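Local atomic coordinates of rhamnosidase B (Bacillus sp., PDB entry 2OKX), a protein that hydrolyses terminal alpha-L-rhamnose residues from rhamnosides as an alpha-L-rhamnosidase of glycoside hydrolase family 78. Residues 688-693 with 749-754; 625-630 with 674-679. All blocks are in the same frame, centred on the assembly; numbering follows the deposited sequence.

Contact 1. Residues 688-693 with 749-754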
ATOM      1  N   ASP A 688      19.270 -17.716   2.972  1.00 36.35           N
ATOM      2  CA  ASP A 688      19.958 -17.943   1.709  1.00 37.94           C
ATOM      3  C   ASP A 688      18.886 -18.368   0.711  1.00 37.88           C
ATOM      4  O   ASP A 688      18.684 -19.554   0.444  1.00 37.94           O
ATOM      5  CB  ASP A 688      21.037 -19.021   1.867  1.00 38.66           C
ATOM      6  CG  ASP A 688      22.038 -19.016   0.721  1.00 41.29           C
ATOM      7  OD1 ASP A 688      22.167 -17.975   0.043  1.00 39.77           O
ATOM      8  OD2 ASP A 688      22.709 -20.049   0.510  1.00 42.00           O
ATOM      9  N   GLN A 689      18.185 -17.373   0.178  1.00 36.88           N
ATOM     10  CA  GLN A 689      17.106 -17.596  -0.773  1.00 36.14           C
ATOM     11  C   GLN A 689      17.413 -16.846  -2.066  1.00 37.95           C
ATOM     12  O   GLN A 689      16.738 -15.877  -2.417  1.00 37.48           O
ATOM     13  CB  GLN A 689      15.782 -17.115  -0.157  1.00 34.03           C
ATOM     14  CG  GLN A 689      15.785 -15.645   0.255  1.00 30.90           C
ATOM     15  CD  GLN A 689      14.638 -15.275   1.187  1.00 31.94           C
ATOM     16  OE1 GLN A 689      13.537 -15.823   1.091  1.00 31.02           O
ATOM     17  NE2 GLN A 689      14.889 -14.327   2.086  1.00 31.79           N
ATOM     18  N   PRO A 690      18.443 -17.295  -2.800  1.00 40.18           N
ATOM     19  CA  PRO A 690      18.842 -16.658  -4.060  1.00 40.68           C
ATOM     20  C   PRO A 690      17.800 -16.803  -5.161  1.00 41.86           C
ATOM     21  O   PRO A 690      17.013 -17.748  -5.167  1.00 41.04           O
ATOM     22  CB  PRO A 690      20.141 -17.377  -4.401  1.00 41.64           C
ATOM     23  CG  PRO A 690      19.860 -18.773  -3.923  1.00 41.07           C
ATOM     24  CD  PRO A 690      19.225 -18.523  -2.566  1.00 40.60           C
ATOM     25  N   ASN A 691      17.794 -15.857  -6.093  1.00 44.08           N
ATOM     26  CA  ASN A 691      16.863 -15.905  -7.212  1.00 47.08           C
ATOM     27  C   ASN A 691      17.357 -17.025  -8.119  1.00 47.72           C
ATOM     28  O   ASN A 691      16.808 -17.266  -9.193  1.00 48.33           O
ATOM     29  CB  ASN A 691      16.884 -14.582  -7.978  1.00 49.59           C
ATOM     30  CG  ASN A 691      16.557 -13.394  -7.100  1.00 52.75           C
ATOM     31  OD1 ASN A 691      15.453 -13.282  -6.572  1.00 55.71           O
ATOM     32  ND2 ASN A 691      17.522 -12.496  -6.939  1.00 55.60           N
ATOM     33  N   GLU A 692      18.400 -17.707  -7.652  1.00 48.54           N
ATOM     34  CA  GLU A 692      19.050 -18.794  -8.373  1.00 50.56           C
ATOM     35  C   GLU A 692      18.254 -20.064  -8.638  1.00 49.13           C
ATOM     36  O   GLU A 692      17.399 -20.094  -9.518  1.00 50.50           O
ATOM     37  CB  GLU A 692      20.352 -19.176  -7.663  1.00 53.09           C
ATOM     38  CG  GLU A 692      21.409 -18.084  -7.675  1.00 57.91           C
ATOM     39  CD  GLU A 692      22.684 -18.512  -6.978  1.00 60.06           C
ATOM     40  OE1 GLU A 692      23.633 -17.702  -6.911  1.00 62.13           O
ATOM     41  OE2 GLU A 692      22.732 -19.661  -6.496  1.00 60.62           O
ATOM     42  N   GLY A 693      18.542 -21.115  -7.876  1.00 47.51           N
ATOM     43  CA  GLY A 693      17.873 -22.380  -8.114  1.00 45.05           C
ATOM     44  C   GLY A 693      16.881 -22.963  -7.130  1.00 42.19           C
ATOM     45  O   GLY A 693      15.728 -22.541  -7.074  1.00 42.72           O
ATOM     46  N   ILE A 749      18.708 -27.409   4.795  1.00 38.44           N
ATOM     47  CA  ILE A 749      19.536 -26.312   4.308  1.00 36.83           C
ATOM     48  C   ILE A 749      18.636 -25.295   3.612  1.00 34.89           C
ATOM     49  O   ILE A 749      17.599 -25.656   3.057  1.00 33.25           O
ATOM     50  CB  ILE A 749      20.597 -26.813   3.305  1.00 36.75           C
ATOM     51  CG1 ILE A 749      19.915 -27.394   2.066  1.00 37.82           C
ATOM     52  CG2 ILE A 749      21.477 -27.864   3.967  1.00 38.44           C
ATOM     53  CD1 ILE A 749      20.883 -27.828   0.974  1.00 39.08           C
ATOM     54  N   ASP A 750      19.029 -24.027   3.643  1.00 34.42           N
ATOM     55  CA  ASP A 750      18.234 -22.984   3.012  1.00 33.45           C
ATOM     56  C   ASP A 750      18.039 -23.188   1.518  1.00 33.96           C
ATOM     57  O   ASP A 750      16.953 -22.931   0.994  1.00 32.32           O
ATOM     58  CB  ASP A 750      18.855 -21.609   3.261  1.00 33.61           C
ATOM     59  CG  ASP A 750      18.300 -20.936   4.499  1.00 34.23           C
ATOM     60  OD1 ASP A 750      17.459 -21.554   5.190  1.00 32.75           O
ATOM     61  OD2 ASP A 750      18.702 -19.788   4.781  1.00 36.42           O
ATOM     62  N   CYS A 751      19.077 -23.655   0.829  1.00 33.95           N
ATOM     63  CA  CYS A 751      18.959 -23.854  -0.609  1.00 35.79           C
ATOM     64  C   CYS A 751      20.142 -24.564  -1.251  1.00 36.29           C
ATOM     65  O   CYS A 751      21.108 -24.951  -0.589  1.00 36.40           O
ATOM     66  CB  CYS A 751      18.805 -22.501  -1.303  1.00 35.35           C
ATOM     67  SG  CYS A 751      20.350 -21.539  -1.318  1.00 37.48           S
ATOM     68  N   ILE A 752      20.027 -24.722  -2.564  1.00 37.62           N
ATOM     69  CA  ILE A 752      21.056 -25.310  -3.407  1.00 39.49           C
ATOM     70  C   ILE A 752      21.200 -24.275  -4.517  1.00 39.80           C
ATOM     71  O   ILE A 752      20.266 -24.043  -5.287  1.00 39.52           O
ATOM     72  CB  ILE A 752      20.622 -26.655  -4.031  1.00 38.72           C
ATOM     73  CG1 ILE A 752      20.518 -27.729  -2.948  1.00 39.21           C
ATOM     74  CG2 ILE A 752      21.633 -27.082  -5.095  1.00 39.73           C
ATOM     75  CD1 ILE A 752      20.144 -29.102  -3.482  1.00 38.74           C
ATOM     76  N   HIS A 753      22.364 -23.643  -4.577  1.00 40.94           N
ATOM     77  CA  HIS A 753      22.626 -22.615  -5.572  1.00 42.63           C
ATOM     78  C   HIS A 753      22.623 -23.135  -7.005  1.00 43.62           C
ATOM     79  O   HIS A 753      22.622 -24.342  -7.242  1.00 44.21           O
ATOM     80  CB  HIS A 753      23.954 -21.935  -5.249  1.00 41.94           C
ATOM     81  CG  HIS A 753      23.924 -21.156  -3.971  1.00 43.34           C
ATOM     82  ND1 HIS A 753      23.395 -19.886  -3.884  1.00 42.39           N
ATOM     83  CD2 HIS A 753      24.315 -21.486  -2.717  1.00 42.57           C
ATOM     84  CE1 HIS A 753      23.462 -19.467  -2.634  1.00 42.68           C
ATOM     85  NE2 HIS A 753      24.015 -20.420  -1.904  1.00 43.20           N
ATOM     86  N   ALA A 754      22.613 -22.207  -7.955  1.00 44.58           N
ATOM     87  CA  ALA A 754      22.596 -22.543  -9.369  1.00 45.97           C
ATOM     88  C   ALA A 754      23.763 -23.441  -9.774  1.00 46.68           C
ATOM     89  O   ALA A 754      23.593 -24.359 -10.573  1.00 47.60           O
ATOM     90  CB  ALA A 754      22.604 -21.266 -10.203  1.00 45.98           C
TER
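Asp688 meets 749-754 twice, through its amide N at Asp750 and through its carboxylate at His753. The amide N of Asp688 donates to Asp750 OD2 over 2.8 Å in a nearly straight bond, reaching the carboxylate on its anti side, 30° out of its plane. The other oxygen, Asp750 OD1, accepts from Ser763 and Thr766. With CG opposite the backbone N (chi1 -163°), Asp688 OD2 lies 2.8 Å from His753 NE2, although the bend of 124° makes this a weak bond. Ser759 also binds Asp688 OD2. Glu692 OE2 is placed where it could accept from both His753 ND1 (2.7 Å) and Ala754 N (2.9 Å), but it stands too near His753 CB, so both bonds are doubtful in detail.

Van der Waals contacts fill in between. Pro690 CD packs 3.5 Å from Cys751 SG, and Pro690 CG lies obliquely to the imidazole, 3.7 Å from His753 ND1. Cys751 SG sits 3.9 Å above one imidazole face, offset toward the rim, and 3.1 Å from the buried Asp688 O.

The contact joins the loop leading into strand 694-695 to the end of strand 747-752, the central strand of a small antiparallel sheet in the glycosidase domain. Polar neighbours at both ring nitrogens probably limit how the imidazole can turn, the Glu692 side being the less certain.

Contact 2. Residues 625-630 with 674-679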
ATOM      1  N   VAL A 625       6.435 -12.233  -9.839  1.00 25.38           N
ATOM      2  CA  VAL A 625       5.973 -13.486  -9.264  1.00 24.25           C
ATOM      3  C   VAL A 625       6.792 -13.924  -8.061  1.00 24.25           C
ATOM      4  O   VAL A 625       8.021 -13.841  -8.064  1.00 24.83           O
ATOM      5  CB  VAL A 625       6.028 -14.649 -10.298  1.00 24.68           C
ATOM      6  CG1 VAL A 625       5.755 -15.982  -9.598  1.00 25.33           C
ATOM      7  CG2 VAL A 625       5.015 -14.423 -11.401  1.00 25.78           C
ATOM      8  N   ILE A 626       6.090 -14.379  -7.030  1.00 23.75           N
ATOM      9  CA  ILE A 626       6.717 -14.913  -5.832  1.00 24.39           C
ATOM     10  C   ILE A 626       5.982 -16.234  -5.616  1.00 25.29           C
ATOM     11  O   ILE A 626       4.802 -16.248  -5.257  1.00 25.15           O
ATOM     12  CB  ILE A 626       6.517 -14.009  -4.603  1.00 26.61           C
ATOM     13  CG1 ILE A 626       7.216 -12.663  -4.822  1.00 28.04           C
ATOM     14  CG2 ILE A 626       7.093 -14.694  -3.366  1.00 27.86           C
ATOM     15  CD1 ILE A 626       7.092 -11.704  -3.646  1.00 28.29           C
ATOM     16  N   PRO A 627       6.661 -17.364  -5.868  1.00 25.60           N
ATOM     17  CA  PRO A 627       6.041 -18.683  -5.697  1.00 26.26           C
ATOM     18  C   PRO A 627       5.214 -18.828  -4.417  1.00 24.59           C
ATOM     19  O   PRO A 627       4.045 -19.198  -4.470  1.00 25.22           O
ATOM     20  CB  PRO A 627       7.235 -19.630  -5.735  1.00 24.72           C
ATOM     21  CG  PRO A 627       8.151 -18.944  -6.723  1.00 25.59           C
ATOM     22  CD  PRO A 627       8.070 -17.493  -6.285  1.00 25.26           C
ATOM     23  N   ASN A 628       5.819 -18.536  -3.271  1.00 24.39           N
ATOM     24  CA  ASN A 628       5.114 -18.654  -1.997  1.00 25.41           C
ATOM     25  C   ASN A 628       3.827 -17.827  -1.937  1.00 25.81           C
ATOM     26  O   ASN A 628       2.846 -18.253  -1.329  1.00 27.10           O
ATOM     27  CB  ASN A 628       6.045 -18.268  -0.844  1.00 24.51           C
ATOM     28  CG  ASN A 628       7.074 -19.345  -0.539  1.00 24.71           C
ATOM     29  OD1 ASN A 628       8.120 -19.076   0.065  1.00 24.78           O
ATOM     30  ND2 ASN A 628       6.776 -20.577  -0.943  1.00 22.26           N
ATOM     31  N   TRP A 629       3.818 -16.649  -2.560  1.00 24.14           N
ATOM     32  CA  TRP A 629       2.613 -15.831  -2.538  1.00 22.78           C
ATOM     33  C   TRP A 629       1.483 -16.560  -3.254  1.00 23.49           C
ATOM     34  O   TRP A 629       0.341 -16.558  -2.793  1.00 21.32           O
ATOM     35  CB  TRP A 629       2.845 -14.467  -3.202  1.00 22.33           C
ATOM     36  CG  TRP A 629       3.449 -13.396  -2.300  1.00 22.50           C
ATOM     37  CD1 TRP A 629       3.260 -12.044  -2.407  1.00 21.10           C
ATOM     38  CD2 TRP A 629       4.379 -13.584  -1.220  1.00 22.66           C
ATOM     39  NE1 TRP A 629       4.013 -11.382  -1.469  1.00 21.51           N
ATOM     40  CE2 TRP A 629       4.710 -12.300  -0.728  1.00 22.59           C
ATOM     41  CE3 TRP A 629       4.967 -14.709  -0.622  1.00 23.99           C
ATOM     42  CZ2 TRP A 629       5.603 -12.110   0.331  1.00 22.53           C
ATOM     43  CZ3 TRP A 629       5.855 -14.519   0.434  1.00 22.25           C
ATOM     44  CH2 TRP A 629       6.165 -13.227   0.899  1.00 24.01           C
ATOM     45  N   THR A 630       1.795 -17.187  -4.384  1.00 23.97           N
ATOM     46  CA  THR A 630       0.767 -17.911  -5.113  1.00 23.77           C
ATOM     47  C   THR A 630       0.339 -19.129  -4.294  1.00 23.80           C
ATOM     48  O   THR A 630      -0.839 -19.488  -4.270  1.00 23.78           O
ATOM     49  CB  THR A 630       1.263 -18.335  -6.507  1.00 25.52           C
ATOM     50  OG1 THR A 630       1.493 -17.160  -7.297  1.00 25.63           O
ATOM     51  CG2 THR A 630       0.222 -19.201  -7.208  1.00 23.51           C
ATOM     52  N   LEU A 674      11.928 -28.288  -7.008  1.00 38.19           N
ATOM     53  CA  LEU A 674      11.510 -27.061  -7.671  1.00 37.15           C
ATOM     54  C   LEU A 674      12.735 -26.184  -7.904  1.00 37.40           C
ATOM     55  O   LEU A 674      13.388 -25.752  -6.954  1.00 37.31           O
ATOM     56  CB  LEU A 674      10.491 -26.309  -6.807  1.00 35.89           C
ATOM     57  CG  LEU A 674       9.941 -25.010  -7.400  1.00 34.41           C
ATOM     58  CD1 LEU A 674       9.185 -25.317  -8.680  1.00 31.57           C
ATOM     59  CD2 LEU A 674       9.028 -24.323  -6.386  1.00 33.73           C
ATOM     60  N   ASN A 675      13.050 -25.931  -9.171  1.00 38.36           N
ATOM     61  CA  ASN A 675      14.198 -25.101  -9.516  1.00 39.23           C
ATOM     62  C   ASN A 675      13.694 -23.930 -10.347  1.00 38.49           C
ATOM     63  O   ASN A 675      13.146 -24.126 -11.431  1.00 36.26           O
ATOM     64  CB  ASN A 675      15.213 -25.908 -10.331  1.00 41.17           C
ATOM     65  CG  ASN A 675      16.573 -25.242 -10.383  1.00 42.84           C
ATOM     66  OD1 ASN A 675      16.672 -24.018 -10.460  1.00 43.52           O
ATOM     67  ND2 ASN A 675      17.631 -26.048 -10.352  1.00 42.78           N
ATOM     68  N   MET A 676      13.883 -22.712  -9.849  1.00 39.17           N
ATOM     69  CA  MET A 676      13.399 -21.543 -10.576  1.00 39.89           C
ATOM     70  C   MET A 676      14.310 -20.329 -10.556  1.00 39.32           C
ATOM     71  O   MET A 676      15.045 -20.096  -9.600  1.00 39.45           O
ATOM     72  CB  MET A 676      12.032 -21.123 -10.034  1.00 41.57           C
ATOM     73  CG  MET A 676      10.946 -22.156 -10.196  1.00 41.98           C
ATOM     74  SD  MET A 676       9.422 -21.577  -9.462  1.00 46.64           S
ATOM     75  CE  MET A 676       8.716 -20.670 -10.822  1.00 44.32           C
ATOM     76  N   ALA A 677      14.239 -19.553 -11.631  1.00 37.77           N
ATOM     77  CA  ALA A 677      15.012 -18.326 -11.753  1.00 37.67           C
ATOM     78  C   ALA A 677      14.003 -17.208 -11.529  1.00 36.93           C
ATOM     79  O   ALA A 677      13.291 -16.819 -12.451  1.00 37.31           O
ATOM     80  CB  ALA A 677      15.621 -18.216 -13.147  1.00 36.23           C
ATOM     81  N   GLY A 678      13.930 -16.713 -10.297  1.00 37.05           N
ATOM     82  CA  GLY A 678      12.985 -15.654  -9.991  1.00 35.86           C
ATOM     83  C   GLY A 678      13.085 -15.165  -8.561  1.00 34.66           C
ATOM     84  O   GLY A 678      14.052 -15.458  -7.864  1.00 35.77           O
ATOM     85  N   TRP A 679      12.079 -14.418  -8.121  1.00 33.37           N
ATOM     86  CA  TRP A 679      12.059 -13.875  -6.767  1.00 32.17           C
ATOM     87  C   TRP A 679      11.557 -14.970  -5.827  1.00 32.31           C
ATOM     88  O   TRP A 679      10.355 -15.123  -5.623  1.00 32.81           O
ATOM     89  CB  TRP A 679      11.138 -12.653  -6.730  1.00 29.90           C
ATOM     90  CG  TRP A 679      11.312 -11.757  -5.541  1.00 27.90           C
ATOM     91  CD1 TRP A 679      12.287 -11.829  -4.584  1.00 26.93           C
ATOM     92  CD2 TRP A 679      10.491 -10.636  -5.195  1.00 27.23           C
ATOM     93  NE1 TRP A 679      12.121 -10.822  -3.664  1.00 27.46           N
ATOM     94  CE2 TRP A 679      11.025 -10.075  -4.015  1.00 27.65           C
ATOM     95  CE3 TRP A 679       9.355 -10.050  -5.770  1.00 28.07           C
ATOM     96  CZ2 TRP A 679      10.459  -8.955  -3.394  1.00 27.57           C
ATOM     97  CZ3 TRP A 679       8.790  -8.934  -5.150  1.00 26.65           C
ATOM     98  CH2 TRP A 679       9.345  -8.402  -3.977  1.00 27.15           C
TER
HETATM   99  O   HOH W   1       9.834 -14.192  -9.909  1.00 25.58           O
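Ile626 lies over one face of the Trp679 indole, and this apolar pairing is the centre of the contact. Its terminal methyl CD1 stands 3.7 Å from the centroid of the six-membered ring and 20° off the ring normal, the geometry of a CH-pi interaction. Ile626 CG1 comes 3.5 Å from Trp679 CE3, so the two outer carbons of the branch both press on the benzo part of the indole. Two torsions set this up: the CG1 branch extends fully to CD1 (chi2 -179°), while Trp679 holds CG opposite its backbone N (chi1 -163°). The other branch of Ile626 turns to a second indole, CG2 lying 3.4 Å above the plane of Trp629 and toward its rim. A smaller apolar contact joins Pro627 CG to Met676 SD at 4.0 Å.

No direct hydrogen bond crosses between the segments. A water lies 2.6 Å from Val625 O, to which it may donate, and accepts from Trp679 N at 2.9 Å. Close by, Pro627 CD rests 3.4 Å from Trp679 O. Bound glycerol, probably from the crystallisation liquor, comes within about 3 Å of the Trp679 side chain, and Trp629 NE1 makes a weak hydrogen bond to glycerol, consistent with a small pocket in the alpha-barrel domain.

Ile626 occupies the N-cap position of helix 627-644, and its carbonyl O accepts from Thr630 N. The contact therefore sets the loop that follows helix 647-665 against the start of helix 627-644. Tyr664 of helix 647-665 touches Val625 and Pro627, while Gln698 of helix 696-715 also packs on Pro627.

In the fold
Both contacts fall within the six-hairpin glycosidase domain, their centres 12 Å apart on the same side of the chain's centre. They come in series: contact 2 closes at residue 679 before contact 1 opens at 688, and both draw on the long loop between helix 647-665 and strand 694-695. Contact 2 ties the middle of that loop to the start of helix 627-644; contact 1 ties its later part to strand 747-752, the middle strand of a three-stranded antiparallel sheet. The two touch directly, through a probable hydrogen bond between Asn691 O and Gly678 N (3.1 Å). Together they fasten successive parts of one loop between the helical barrel and this small sheet.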